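Hyaluronidase (PDB 5DIY) probably removes O-linked N-acetylglucosamine from modified proteins, as a bacterial hexosaminidase of glycoside hydrolase family 84. Local coordinates at residues Ser205-Val210 against Arg216-Trp221; Pro245-His250 against Ala273-Ser278; Glu139-Phe144 against Ile161-Thr166. All coordinates share one frame; numbering follows the deposited sequence.

Contact 1 (Ser205-Val210 against Arg216-Trp221); sequences SHMQEV and RPATLW. With NAG (2-acetamido-2-deoxy-beta-D-glucopyranose), chain E.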
ATOM      1  N   SER C 205      14.944  15.185  -8.653  1.00 33.94           N
ATOM      2  CA  SER C 205      16.346  15.040  -8.255  1.00 35.14           C
ATOM      3  C   SER C 205      16.748  13.583  -8.056  1.00 34.49           C
ATOM      4  O   SER C 205      17.811  13.157  -8.520  1.00 34.87           O
ATOM      5  CB  SER C 205      16.610  15.810  -6.960  1.00 37.55           C
ATOM      6  OG  SER C 205      17.977  15.736  -6.594  1.00 41.19           O
ATOM      7  N   HIS C 206      15.901  12.825  -7.359  1.00 32.37           N
ATOM      8  CA  HIS C 206      16.178  11.417  -7.095  1.00 31.29           C
ATOM      9  C   HIS C 206      16.177  10.603  -8.384  1.00 29.87           C
ATOM     10  O   HIS C 206      17.109   9.836  -8.629  1.00 30.09           O
ATOM     11  CB  HIS C 206      15.168  10.828  -6.098  1.00 31.41           C
ATOM     12  CG  HIS C 206      15.478   9.422  -5.695  1.00 30.78           C
ATOM     13  ND1 HIS C 206      16.624   9.091  -5.009  1.00 30.54           N
ATOM     14  CD2 HIS C 206      14.803   8.262  -5.882  1.00 31.16           C
ATOM     15  CE1 HIS C 206      16.644   7.789  -4.791  1.00 30.89           C
ATOM     16  NE2 HIS C 206      15.550   7.263  -5.308  1.00 30.75           N
ATOM     17  N   MET C 207      15.147  10.778  -9.209  1.00 29.45           N
ATOM     18  CA  MET C 207      15.036  10.010 -10.460  1.00 29.25           C
ATOM     19  C   MET C 207      16.062  10.434 -11.522  1.00 29.84           C
ATOM     20  O   MET C 207      16.403   9.629 -12.389  1.00 28.21           O
ATOM     21  CB  MET C 207      13.607  10.038 -11.006  1.00 28.36           C
ATOM     22  CG  MET C 207      12.563   9.459 -10.050  1.00 28.70           C
ATOM     23  SD  MET C 207      12.943   7.830  -9.358  1.00 28.82           S
ATOM     24  CE  MET C 207      13.028   6.865 -10.868  1.00 28.75           C
ATOM     25  N   GLN C 208      16.540  11.679 -11.445  1.00 32.29           N
ATOM     26  CA  GLN C 208      17.706  12.143 -12.223  1.00 35.14           C
ATOM     27  C   GLN C 208      18.938  11.300 -11.936  1.00 33.96           C
ATOM     28  O   GLN C 208      19.624  10.864 -12.861  1.00 34.32           O
ATOM     29  CB  GLN C 208      18.056  13.607 -11.908  1.00 38.34           C
ATOM     30  CG  GLN C 208      17.328  14.647 -12.740  1.00 41.53           C
ATOM     31  CD  GLN C 208      17.727  16.076 -12.386  1.00 45.29           C
ATOM     32  OE1 GLN C 208      18.451  16.318 -11.414  1.00 47.65           O
ATOM     33  NE2 GLN C 208      17.254  17.031 -13.178  1.00 45.88           N
ATOM     34  N   GLU C 209      19.215  11.083 -10.652  1.00 33.23           N
ATOM     35  CA  GLU C 209      20.355  10.265 -10.240  1.00 32.88           C
ATOM     36  C   GLU C 209      20.216   8.840 -10.746  1.00 31.28           C
ATOM     37  O   GLU C 209      21.155   8.295 -11.319  1.00 29.57           O
ATOM     38  CB  GLU C 209      20.511  10.248  -8.722  1.00 35.09           C
ATOM     39  CG  GLU C 209      20.944  11.572  -8.126  1.00 37.61           C
ATOM     40  CD  GLU C 209      20.987  11.516  -6.613  1.00 40.39           C
ATOM     41  OE1 GLU C 209      19.912  11.615  -5.980  1.00 43.18           O
ATOM     42  OE2 GLU C 209      22.094  11.360  -6.057  1.00 42.06           O
ATOM     43  N   VAL C 210      19.032   8.257 -10.557  1.00 30.83           N
ATOM     44  CA  VAL C 210      18.750   6.900 -11.039  1.00 30.16           C
ATOM     45  C   VAL C 210      18.990   6.815 -12.554  1.00 29.92           C
ATOM     46  O   VAL C 210      19.633   5.877 -13.032  1.00 30.05           O
ATOM     47  CB  VAL C 210      17.305   6.436 -10.719  1.00 30.06           C
ATOM     48  CG1 VAL C 210      17.017   5.069 -11.347  1.00 29.72           C
ATOM     49  CG2 VAL C 210      17.071   6.352  -9.212  1.00 30.47           C
ATOM     50  N   ARG C 216      19.531   5.466 -18.724  1.00 26.91           N
ATOM     51  CA  ARG C 216      18.210   5.484 -19.353  1.00 26.42           C
ATOM     52  C   ARG C 216      17.192   6.005 -18.331  1.00 26.15           C
ATOM     53  O   ARG C 216      17.435   5.899 -17.124  1.00 25.05           O
ATOM     54  CB  ARG C 216      17.799   4.080 -19.815  1.00 26.75           C
ATOM     55  CG  ARG C 216      17.390   3.135 -18.683  1.00 26.79           C
ATOM     56  CD  ARG C 216      17.641   1.685 -19.028  1.00 26.66           C
ATOM     57  NE  ARG C 216      19.070   1.416 -19.133  1.00 26.51           N
ATOM     58  CZ  ARG C 216      19.616   0.326 -19.671  1.00 27.00           C
ATOM     59  NH1 ARG C 216      18.859  -0.657 -20.174  1.00 27.26           N
ATOM     60  NH2 ARG C 216      20.943   0.225 -19.716  1.00 26.10           N
ATOM     61  N   PRO C 217      16.056   6.557 -18.802  1.00 26.08           N
ATOM     62  CA  PRO C 217      14.965   6.847 -17.867  1.00 25.70           C
ATOM     63  C   PRO C 217      14.436   5.561 -17.231  1.00 24.99           C
ATOM     64  O   PRO C 217      14.224   4.577 -17.937  1.00 25.88           O
ATOM     65  CB  PRO C 217      13.894   7.487 -18.759  1.00 26.03           C
ATOM     66  CG  PRO C 217      14.628   7.987 -19.947  1.00 26.29           C
ATOM     67  CD  PRO C 217      15.741   7.009 -20.169  1.00 25.73           C
ATOM     68  N   ALA C 218      14.264   5.562 -15.914  1.00 24.35           N
ATOM     69  CA  ALA C 218      13.720   4.402 -15.200  1.00 23.97           C
ATOM     70  C   ALA C 218      12.209   4.339 -15.368  1.00 24.13           C
ATOM     71  O   ALA C 218      11.582   5.327 -15.732  1.00 24.09           O
ATOM     72  CB  ALA C 218      14.071   4.481 -13.725  1.00 23.90           C
ATOM     73  N   THR C 219      11.645   3.159 -15.130  1.00 24.66           N
ATOM     74  CA  THR C 219      10.203   2.978 -15.008  1.00 25.16           C
ATOM     75  C   THR C 219       9.936   2.820 -13.520  1.00 25.04           C
ATOM     76  O   THR C 219      10.646   2.086 -12.846  1.00 25.09           O
ATOM     77  CB  THR C 219       9.722   1.721 -15.762  1.00 25.38           C
ATOM     78  OG1 THR C 219      10.220   1.751 -17.104  1.00 25.87           O
ATOM     79  CG2 THR C 219       8.192   1.651 -15.795  1.00 25.20           C
ATOM     80  N   LEU C 220       8.942   3.526 -13.000  1.00 25.24           N
ATOM     81  CA  LEU C 220       8.643   3.451 -11.574  1.00 25.60           C
ATOM     82  C   LEU C 220       7.703   2.293 -11.268  1.00 25.18           C
ATOM     83  O   LEU C 220       6.619   2.194 -11.848  1.00 25.48           O
ATOM     84  CB  LEU C 220       8.046   4.756 -11.051  1.00 26.74           C
ATOM     85  CG  LEU C 220       9.029   5.873 -10.696  1.00 27.20           C
ATOM     86  CD1 LEU C 220       8.253   7.173 -10.531  1.00 28.20           C
ATOM     87  CD2 LEU C 220       9.824   5.550  -9.432  1.00 27.43           C
ATOM     88  N   TRP C 221       8.153   1.414 -10.379  1.00 24.24           N
ATOM     89  CA  TRP C 221       7.309   0.436  -9.702  1.00 23.98           C
ATOM     90  C   TRP C 221       6.936   1.149  -8.415  1.00 23.27           C
ATOM     91  O   TRP C 221       7.709   1.157  -7.469  1.00 23.54           O
ATOM     92  CB  TRP C 221       8.115  -0.842  -9.413  1.00 24.63           C
ATOM     93  CG  TRP C 221       7.388  -1.971  -8.719  1.00 24.78           C
ATOM     94  CD1 TRP C 221       6.447  -1.880  -7.725  1.00 25.05           C
ATOM     95  CD2 TRP C 221       7.579  -3.370  -8.953  1.00 24.98           C
ATOM     96  NE1 TRP C 221       6.039  -3.129  -7.347  1.00 24.54           N
ATOM     97  CE2 TRP C 221       6.716  -4.064  -8.079  1.00 24.81           C
ATOM     98  CE3 TRP C 221       8.391  -4.105  -9.825  1.00 25.37           C
ATOM     99  CZ2 TRP C 221       6.638  -5.457  -8.049  1.00 24.96           C
ATOM    100  CZ3 TRP C 221       8.320  -5.491  -9.793  1.00 25.45           C
ATOM    101  CH2 TRP C 221       7.445  -6.153  -8.911  1.00 25.68           C
TER
HETATM  102  C1  NAG E 101       8.638  -5.662  -2.382  1.00 30.22           C
HETATM  103  C2  NAG E 101       8.184  -6.410  -3.651  1.00 28.79           C
HETATM  104  C3  NAG E 101       6.684  -6.304  -3.941  1.00 28.24           C
HETATM  105  C4  NAG E 101       5.912  -6.039  -2.660  1.00 27.66           C
HETATM  106  C5  NAG E 101       6.360  -4.701  -2.095  1.00 28.46           C
HETATM  107  C6  NAG E 101       5.648  -4.333  -0.784  1.00 28.96           C
HETATM  108  C7  NAG E 101       9.061  -4.787  -5.301  1.00 27.82           C
HETATM  109  C8  NAG E 101       9.934  -4.641  -6.517  1.00 27.67           C
HETATM  110  N2  NAG E 101       8.980  -6.025  -4.812  1.00 28.11           N
HETATM  111  O3  NAG E 101       6.243  -7.522  -4.552  1.00 27.75           O
HETATM  112  O4  NAG E 101       4.513  -5.962  -2.933  1.00 26.20           O
HETATM  113  O5  NAG E 101       7.779  -4.605  -1.937  1.00 29.59           O
HETATM  114  O6  NAG E 101       5.764  -5.365   0.198  1.00 28.75           O
HETATM  115  O7  NAG E 101       8.483  -3.829  -4.804  1.00 27.28           O
HETATM  116  O   HOH W   1      14.853   7.639 -13.938  1.00 26.22           O

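Contact 2 (Pro245-His250 against Ala273-Ser278); sequences PELHTH and AQYLNS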
ATOM      1  N   PRO C 245       5.702  17.025  -9.694  1.00 33.54           N
ATOM      2  CA  PRO C 245       4.963  17.311 -10.940  1.00 34.35           C
ATOM      3  C   PRO C 245       5.737  17.087 -12.248  1.00 35.52           C
ATOM      4  O   PRO C 245       5.108  16.912 -13.292  1.00 36.02           O
ATOM      5  CB  PRO C 245       4.595  18.794 -10.807  1.00 34.34           C
ATOM      6  CG  PRO C 245       4.625  19.085  -9.351  1.00 34.33           C
ATOM      7  CD  PRO C 245       5.599  18.135  -8.721  1.00 34.04           C
ATOM      8  N   GLU C 246       7.071  17.102 -12.189  1.00 36.59           N
ATOM      9  CA  GLU C 246       7.923  16.967 -13.366  1.00 38.21           C
ATOM     10  C   GLU C 246       8.743  15.666 -13.386  1.00 36.60           C
ATOM     11  O   GLU C 246       9.769  15.595 -14.069  1.00 37.36           O
ATOM     12  CB  GLU C 246       8.837  18.199 -13.468  1.00 41.09           C
ATOM     13  CG  GLU C 246       8.091  19.522 -13.317  1.00 43.87           C
ATOM     14  CD  GLU C 246       8.934  20.750 -13.620  1.00 47.41           C
ATOM     15  OE1 GLU C 246       8.337  21.799 -13.958  1.00 50.60           O
ATOM     16  OE2 GLU C 246      10.183  20.683 -13.520  1.00 49.38           O
ATOM     17  N   LEU C 247       8.289  14.634 -12.663  1.00 35.14           N
ATOM     18  CA  LEU C 247       8.889  13.289 -12.764  1.00 34.32           C
ATOM     19  C   LEU C 247       8.896  12.747 -14.196  1.00 34.40           C
ATOM     20  O   LEU C 247       9.834  12.034 -14.582  1.00 31.88           O
ATOM     21  CB  LEU C 247       8.161  12.263 -11.880  1.00 34.23           C
ATOM     22  CG  LEU C 247       8.467  12.182 -10.383  1.00 34.11           C
ATOM     23  CD1 LEU C 247       7.567  11.133  -9.748  1.00 33.44           C
ATOM     24  CD2 LEU C 247       9.935  11.859 -10.124  1.00 33.86           C
ATOM     25  N   HIS C 248       7.853  13.076 -14.965  1.00 34.15           N
ATOM     26  CA  HIS C 248       7.732  12.615 -16.357  1.00 36.11           C
ATOM     27  C   HIS C 248       8.957  12.932 -17.228  1.00 35.20           C
ATOM     28  O   HIS C 248       9.276  12.174 -18.137  1.00 35.22           O
ATOM     29  CB  HIS C 248       6.442  13.133 -17.013  1.00 36.52           C
ATOM     30  CG  HIS C 248       6.368  14.622 -17.146  1.00 37.58           C
ATOM     31  ND1 HIS C 248       6.941  15.306 -18.196  1.00 37.71           N
ATOM     32  CD2 HIS C 248       5.758  15.554 -16.378  1.00 37.96           C
ATOM     33  CE1 HIS C 248       6.700  16.596 -18.060  1.00 38.24           C
ATOM     34  NE2 HIS C 248       5.983  16.772 -16.966  1.00 38.52           N
ATOM     35  N   THR C 249       9.639  14.035 -16.929  1.00 35.51           N
ATOM     36  CA  THR C 249      10.914  14.380 -17.580  1.00 35.31           C
ATOM     37  C   THR C 249      11.997  13.295 -17.425  1.00 33.83           C
ATOM     38  O   THR C 249      12.781  13.085 -18.345  1.00 33.79           O
ATOM     39  CB  THR C 249      11.436  15.742 -17.056  1.00 34.92           C
ATOM     40  OG1 THR C 249      10.465  16.754 -17.348  1.00 35.02           O
ATOM     41  CG2 THR C 249      12.772  16.136 -17.691  1.00 35.23           C
ATOM     42  N   HIS C 250      12.026  12.601 -16.287  1.00 32.89           N
ATOM     43  CA  HIS C 250      13.069  11.598 -16.001  1.00 32.87           C
ATOM     44  C   HIS C 250      12.578  10.155 -15.904  1.00 31.53           C
ATOM     45  O   HIS C 250      13.381   9.252 -15.670  1.00 30.66           O
ATOM     46  CB  HIS C 250      13.803  11.991 -14.715  1.00 34.27           C
ATOM     47  CG  HIS C 250      14.295  13.401 -14.734  1.00 35.65           C
ATOM     48  ND1 HIS C 250      13.612  14.433 -14.129  1.00 37.58           N
ATOM     49  CD2 HIS C 250      15.359  13.965 -15.351  1.00 36.64           C
ATOM     50  CE1 HIS C 250      14.253  15.568 -14.343  1.00 37.50           C
ATOM     51  NE2 HIS C 250      15.317  15.311 -15.082  1.00 37.57           N
ATOM     52  N   ALA C 273      -4.309   7.896 -11.502  1.00 28.66           N
ATOM     53  CA  ALA C 273      -4.601   8.127 -12.931  1.00 29.40           C
ATOM     54  C   ALA C 273      -4.761   9.606 -13.296  1.00 30.16           C
ATOM     55  O   ALA C 273      -4.310  10.038 -14.359  1.00 28.75           O
ATOM     56  CB  ALA C 273      -5.843   7.352 -13.350  1.00 29.79           C
ATOM     57  N   GLN C 274      -5.411  10.376 -12.424  1.00 30.77           N
ATOM     58  CA  GLN C 274      -5.527  11.822 -12.631  1.00 31.17           C
ATOM     59  C   GLN C 274      -4.169  12.520 -12.560  1.00 30.49           C
ATOM     60  O   GLN C 274      -3.905  13.416 -13.362  1.00 29.93           O
ATOM     61  CB  GLN C 274      -6.512  12.459 -11.645  1.00 33.64           C
ATOM     62  CG  GLN C 274      -7.967  12.081 -11.917  1.00 36.22           C
ATOM     63  CD  GLN C 274      -8.949  13.146 -11.472  1.00 38.33           C
ATOM     64  OE1 GLN C 274      -9.801  13.591 -12.246  1.00 41.87           O
ATOM     65  NE2 GLN C 274      -8.837  13.563 -10.222  1.00 38.69           N
ATOM     66  N   TYR C 275      -3.313  12.107 -11.619  1.00 29.63           N
ATOM     67  CA  TYR C 275      -1.942  12.632 -11.545  1.00 29.26           C
ATOM     68  C   TYR C 275      -1.196  12.366 -12.848  1.00 30.08           C
ATOM     69  O   TYR C 275      -0.577  13.274 -13.395  1.00 32.26           O
ATOM     70  CB  TYR C 275      -1.146  12.040 -10.363  1.00 28.74           C
ATOM     71  CG  TYR C 275       0.353  12.264 -10.479  1.00 27.98           C
ATOM     72  CD1 TYR C 275       0.936  13.474 -10.087  1.00 27.47           C
ATOM     73  CD2 TYR C 275       1.186  11.281 -11.030  1.00 27.52           C
ATOM     74  CE1 TYR C 275       2.302  13.691 -10.214  1.00 27.18           C
ATOM     75  CE2 TYR C 275       2.551  11.486 -11.157  1.00 27.39           C
ATOM     76  CZ  TYR C 275       3.108  12.690 -10.752  1.00 27.24           C
ATOM     77  OH  TYR C 275       4.463  12.879 -10.877  1.00 26.11           O
ATOM     78  N   LEU C 276      -1.250  11.128 -13.338  1.00 29.70           N
ATOM     79  CA  LEU C 276      -0.564  10.772 -14.586  1.00 29.86           C
ATOM     80  C   LEU C 276      -1.086  11.588 -15.772  1.00 31.33           C
ATOM     81  O   LEU C 276      -0.305  11.996 -16.630  1.00 30.47           O
ATOM     82  CB  LEU C 276      -0.699   9.283 -14.900  1.00 29.19           C
ATOM     83  CG  LEU C 276      -0.103   8.271 -13.915  1.00 28.97           C
ATOM     84  CD1 LEU C 276      -0.567   6.873 -14.290  1.00 28.55           C
ATOM     85  CD2 LEU C 276       1.419   8.355 -13.842  1.00 28.64           C
ATOM     86  N   ASN C 277      -2.396  11.830 -15.807  1.00 32.37           N
ATOM     87  CA  ASN C 277      -3.018  12.597 -16.893  1.00 35.18           C
ATOM     88  C   ASN C 277      -2.566  14.057 -16.981  1.00 35.74           C
ATOM     89  O   ASN C 277      -2.380  14.581 -18.080  1.00 35.88           O
ATOM     90  CB  ASN C 277      -4.540  12.550 -16.776  1.00 37.12           C
ATOM     91  CG  ASN C 277      -5.233  13.216 -17.949  1.00 39.39           C
ATOM     92  OD1 ASN C 277      -5.116  12.759 -19.087  1.00 41.43           O
ATOM     93  ND2 ASN C 277      -5.949  14.307 -17.682  1.00 39.95           N
ATOM     94  N   SER C 278      -2.403  14.708 -15.830  1.00 36.78           N
ATOM     95  CA  SER C 278      -1.990  16.112 -15.787  1.00 36.83           C
ATOM     96  C   SER C 278      -1.276  16.435 -14.466  1.00 35.99           C
ATOM     97  O   SER C 278      -1.860  17.051 -13.569  1.00 38.20           O
ATOM     98  CB  SER C 278      -3.204  17.021 -15.993  1.00 37.91           C
ATOM     99  OG  SER C 278      -2.809  18.382 -16.063  1.00 39.32           O
TER
HETATM  100  O   HOH W   2       5.389  13.962 -13.570  1.00 33.12           O

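Contact 3 (Glu139-Phe144 against Ile161-Thr166); sequences EAQADF and IIMCPT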
ATOM      1  N   GLU C 139      26.422  -8.534 -13.558  1.00 34.13           N
ATOM      2  CA  GLU C 139      27.007  -9.046 -14.805  1.00 34.69           C
ATOM      3  C   GLU C 139      26.242 -10.267 -15.295  1.00 33.02           C
ATOM      4  O   GLU C 139      25.965 -10.396 -16.492  1.00 33.55           O
ATOM      5  CB  GLU C 139      28.493  -9.408 -14.627  1.00 37.02           C
ATOM      6  CG  GLU C 139      29.455  -8.257 -14.894  1.00 39.43           C
ATOM      7  CD  GLU C 139      30.919  -8.614 -14.630  1.00 41.50           C
ATOM      8  OE1 GLU C 139      31.723  -7.675 -14.452  1.00 42.52           O
ATOM      9  OE2 GLU C 139      31.273  -9.818 -14.601  1.00 41.32           O
ATOM     10  N   ALA C 140      25.920 -11.166 -14.367  1.00 32.20           N
ATOM     11  CA  ALA C 140      25.172 -12.379 -14.689  1.00 31.95           C
ATOM     12  C   ALA C 140      23.806 -12.011 -15.263  1.00 32.04           C
ATOM     13  O   ALA C 140      23.439 -12.471 -16.341  1.00 31.68           O
ATOM     14  CB  ALA C 140      25.009 -13.249 -13.452  1.00 31.82           C
ATOM     15  N   GLN C 141      23.086 -11.155 -14.536  1.00 32.14           N
ATOM     16  CA  GLN C 141      21.761 -10.678 -14.943  1.00 31.82           C
ATOM     17  C   GLN C 141      21.775  -9.957 -16.290  1.00 31.34           C
ATOM     18  O   GLN C 141      20.923 -10.220 -17.144  1.00 30.97           O
ATOM     19  CB  GLN C 141      21.183  -9.744 -13.871  1.00 31.85           C
ATOM     20  CG  GLN C 141      20.774 -10.477 -12.606  1.00 32.58           C
ATOM     21  CD  GLN C 141      20.323  -9.555 -11.491  1.00 32.19           C
ATOM     22  OE1 GLN C 141      20.492  -8.340 -11.560  1.00 32.77           O
ATOM     23  NE2 GLN C 141      19.733 -10.136 -10.456  1.00 31.81           N
ATOM     24  N   ALA C 142      22.734  -9.050 -16.471  1.00 31.12           N
ATOM     25  CA  ALA C 142      22.858  -8.302 -17.724  1.00 31.17           C
ATOM     26  C   ALA C 142      23.073  -9.239 -18.915  1.00 31.44           C
ATOM     27  O   ALA C 142      22.434  -9.077 -19.955  1.00 30.56           O
ATOM     28  CB  ALA C 142      23.988  -7.282 -17.636  1.00 31.37           C
ATOM     29  N   ASP C 143      23.960 -10.221 -18.743  1.00 32.20           N
ATOM     30  CA  ASP C 143      24.243 -11.215 -19.784  1.00 32.77           C
ATOM     31  C   ASP C 143      23.043 -12.119 -20.061  1.00 31.86           C
ATOM     32  O   ASP C 143      22.748 -12.431 -21.219  1.00 32.35           O
ATOM     33  CB  ASP C 143      25.463 -12.070 -19.409  1.00 33.73           C
ATOM     34  CG  ASP C 143      25.729 -13.175 -20.419  1.00 34.63           C
ATOM     35  OD1 ASP C 143      25.745 -12.875 -21.632  1.00 35.77           O
ATOM     36  OD2 ASP C 143      25.892 -14.342 -20.005  1.00 34.63           O
ATOM     37  N   PHE C 144      22.359 -12.545 -19.004  1.00 31.01           N
ATOM     38  CA  PHE C 144      21.145 -13.340 -19.165  1.00 30.68           C
ATOM     39  C   PHE C 144      20.073 -12.568 -19.935  1.00 29.88           C
ATOM     40  O   PHE C 144      19.501 -13.083 -20.897  1.00 28.99           O
ATOM     41  CB  PHE C 144      20.597 -13.775 -17.809  1.00 31.07           C
ATOM     42  CG  PHE C 144      19.407 -14.680 -17.907  1.00 31.38           C
ATOM     43  CD1 PHE C 144      19.568 -16.011 -18.244  1.00 31.84           C
ATOM     44  CD2 PHE C 144      18.122 -14.203 -17.672  1.00 32.23           C
ATOM     45  CE1 PHE C 144      18.477 -16.863 -18.338  1.00 31.75           C
ATOM     46  CE2 PHE C 144      17.025 -15.045 -17.762  1.00 31.98           C
ATOM     47  CZ  PHE C 144      17.203 -16.377 -18.096  1.00 32.43           C
ATOM     48  N   ILE C 161      11.509  -6.009 -23.123  1.00 32.02           N
ATOM     49  CA  ILE C 161      11.738  -6.552 -21.804  1.00 31.01           C
ATOM     50  C   ILE C 161      11.766  -5.399 -20.808  1.00 29.11           C
ATOM     51  O   ILE C 161      12.408  -4.371 -21.035  1.00 28.87           O
ATOM     52  CB  ILE C 161      13.047  -7.373 -21.719  1.00 31.46           C
ATOM     53  CG1 ILE C 161      12.952  -8.615 -22.614  1.00 31.89           C
ATOM     54  CG2 ILE C 161      13.328  -7.800 -20.267  1.00 31.57           C
ATOM     55  CD1 ILE C 161      14.278  -9.317 -22.844  1.00 32.26           C
ATOM     56  N   ILE C 162      11.053  -5.589 -19.706  1.00 27.60           N
ATOM     57  CA  ILE C 162      11.184  -4.739 -18.531  1.00 26.98           C
ATOM     58  C   ILE C 162      11.738  -5.642 -17.427  1.00 26.18           C
ATOM     59  O   ILE C 162      11.259  -6.757 -17.226  1.00 25.57           O
ATOM     60  CB  ILE C 162       9.861  -4.018 -18.146  1.00 26.76           C
ATOM     61  CG1 ILE C 162      10.091  -3.077 -16.954  1.00 26.75           C
ATOM     62  CG2 ILE C 162       8.729  -4.993 -17.843  1.00 26.41           C
ATOM     63  CD1 ILE C 162       9.033  -2.007 -16.809  1.00 27.20           C
ATOM     64  N   MET C 163      12.789  -5.186 -16.760  1.00 25.89           N
ATOM     65  CA  MET C 163      13.407  -5.972 -15.705  1.00 26.73           C
ATOM     66  C   MET C 163      13.303  -5.227 -14.388  1.00 26.38           C
ATOM     67  O   MET C 163      13.262  -3.995 -14.369  1.00 27.35           O
ATOM     68  CB  MET C 163      14.867  -6.325 -16.051  1.00 26.91           C
ATOM     69  CG  MET C 163      15.892  -5.196 -15.941  1.00 27.60           C
ATOM     70  SD  MET C 163      16.590  -4.934 -14.288  1.00 28.42           S
ATOM     71  CE  MET C 163      17.572  -6.419 -14.073  1.00 27.74           C
ATOM     72  N   CYS C 164      13.246  -5.984 -13.295  1.00 26.17           N
ATOM     73  CA  CYS C 164      13.335  -5.422 -11.952  1.00 25.50           C
ATOM     74  C   CYS C 164      14.686  -5.821 -11.379  1.00 25.28           C
ATOM     75  O   CYS C 164      14.986  -7.012 -11.292  1.00 25.24           O
ATOM     76  CB  CYS C 164      12.209  -5.911 -11.040  1.00 25.77           C
ATOM     77  SG  CYS C 164      12.170  -5.029  -9.450  1.00 25.07           S
ATOM     78  N   PRO C 165      15.516  -4.830 -11.004  1.00 24.98           N
ATOM     79  CA  PRO C 165      16.807  -5.163 -10.413  1.00 25.26           C
ATOM     80  C   PRO C 165      16.680  -5.730  -9.003  1.00 25.98           C
ATOM     81  O   PRO C 165      15.648  -5.566  -8.353  1.00 26.95           O
ATOM     82  CB  PRO C 165      17.552  -3.831 -10.395  1.00 25.40           C
ATOM     83  CG  PRO C 165      16.512  -2.769 -10.502  1.00 25.26           C
ATOM     84  CD  PRO C 165      15.280  -3.378 -11.079  1.00 24.76           C
ATOM     85  N   THR C 166      17.732  -6.407  -8.557  1.00 26.98           N
ATOM     86  CA  THR C 166      17.814  -6.946  -7.197  1.00 27.87           C
ATOM     87  C   THR C 166      17.978  -5.825  -6.170  1.00 28.72           C
ATOM     88  O   THR C 166      17.496  -5.939  -5.047  1.00 29.53           O
ATOM     89  CB  THR C 166      18.952  -7.983  -7.106  1.00 28.10           C
ATOM     90  OG1 THR C 166      18.708  -9.017  -8.073  1.00 27.61           O
ATOM     91  CG2 THR C 166      19.033  -8.597  -5.729  1.00 28.31           C
TER

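Contact 1 (Ser205-Val210 against Arg216-Trp221)
Met207 meets both Ala218 and Leu220, and Val210, one helical turn apart from it, meets Ala218, where helix 204-214 packs on strand 218-222 in a beta-alpha-beta crossover of the TIM barrel. The apolar contacts are made by methyl groups and a thioether. Met207 curls back on itself at chi2 and chi3 (-50° and -61°), which brings CE against both strand side chains, with Met207 CE 3.7 Å from Leu220 CD2. Ala218 CB receives this methyl and, 3.8 Å away, Val210 CG1. Leu220 also reaches the sulfur through CD2.

The polar link is indirect. One water donates to the carbonyl of Met207 and accepts from the amide of Ala218, with Ala218 N 2.9 Å from the water, and so bridges helix and strand beside the apolar cluster.

At the far end of the segment Trp221 turns to the sugar site instead. The acetamide methyl of NAG lies over the centre of its ring, C8 3.4 Å above the plane, while Phe191 meets the indole edge-to-face.

The chemistry implies an almost wholly apolar helix-strand seam with its one polar bridge carried by water, next to Trp221, further along the same strand, whose indole offers a flat aromatic face for the N-acetyl methyl.

Contact 2 (Pro245-His250 against Ala273-Ser278)
Pro245 meets Tyr275 only loosely: its CA lies 4.5 Å from the phenol OH, and its carbonyl takes a weak hydrogen bond from a water that sits between loop and helix. The loop carrying it leads into strand 251-256, the last strand of the TIM barrel, while Tyr275 belongs to helix 262-277, which follows that strand.

Leu247 makes the closest direct approach. Its side chain stands at about a right angle to that of Tyr275 and brings CD1 within 3.7 Å of Tyr275 OH, with Leu247 CB at 3.9 Å from the same oxygen. Tyr275 spans the gap because its CG is anti to the backbone N (chi1 164°), which carries the phenol out from the helix to the loop.

At His248 it is the backbone that takes part: its amide donates to the same water, with His248 N 3.0 Å from the water oxygen. That water in turn donates to Tyr275 OH over 3.0 Å, and the phenol OH is also hydrogen-bonded to the carbonyl of Asp244, just before the segment.

The chemistry implies that within the two segments the polar link runs through water, the direct bond going to Asp244 O, while Leu247 CB and CD1 pack on the phenol oxygen.

Contact 3 (Glu139-Phe144 against Ile161-Thr166)
Gln141 reaches from helix 137-153 to Thr166, just past the end of strand 160-164, in the TIM barrel of this GH84 enzyme; the helix precedes the strand and packs outside it. The glutamine leaves the helix with CG anti to its own carbonyl carbon (chi1 -71°) and then runs extended, which carries the amide out to the loop beyond the strand. Its NE2 donates to Thr166 OG1 along a nearly straight path, 164° at the hydrogen, and the two side chains meet at about a right angle. Thr166 presents its hydroxyl by placing OG1 beside the backbone N, with CG2 anti to that N.

Both ends of the amide are engaged. OE1 is hydrogen-bonded to Tyr176 OH, which also bonds the backbone N of Thr166, while NE2 has a further, weak bond to Tyr90 OH. Thr166 OG1 is bonded in turn to the carbonyl of Phe118, next to Asp119, a residue seen to bind N-acetylglucosamine. This network would fix the rotation of the buried amide.

Three residues before Thr166, Met163 is folded at all three torsions and approaches with its methyl, Met163 CE 4.3 Å from Gln141 OE1. The threonine oxygen, Thr166 OG1, lies 2.8 Å from Gln141 NE2 and only 1° out of the amide plane.

In the fold
All three contacts lie in the TIM-barrel domain and follow one another along the chain in the order 3, 1, 2. Contacts 1 and 3 use strands 218-222 and 160-164 of the same sheet, with strand 189-192 between them; their centres are about 17 Å apart, and Trp221 CZ3 touches Cys164 SG at 3.9 Å. Contact 2 joins the loop before strand 251-256 to helix 262-277. Its centre is about 13 Å from that of contact 1, which it meets where Met207 CG lies 3.6 Å from Leu247 CD2, and about 27 Å from that of contact 3, without touching it. Packing thus continues from the strands of contacts 1 and 3, where Trp221 and Cys164 line the sugar site, to contact 2, away from the annotated sites.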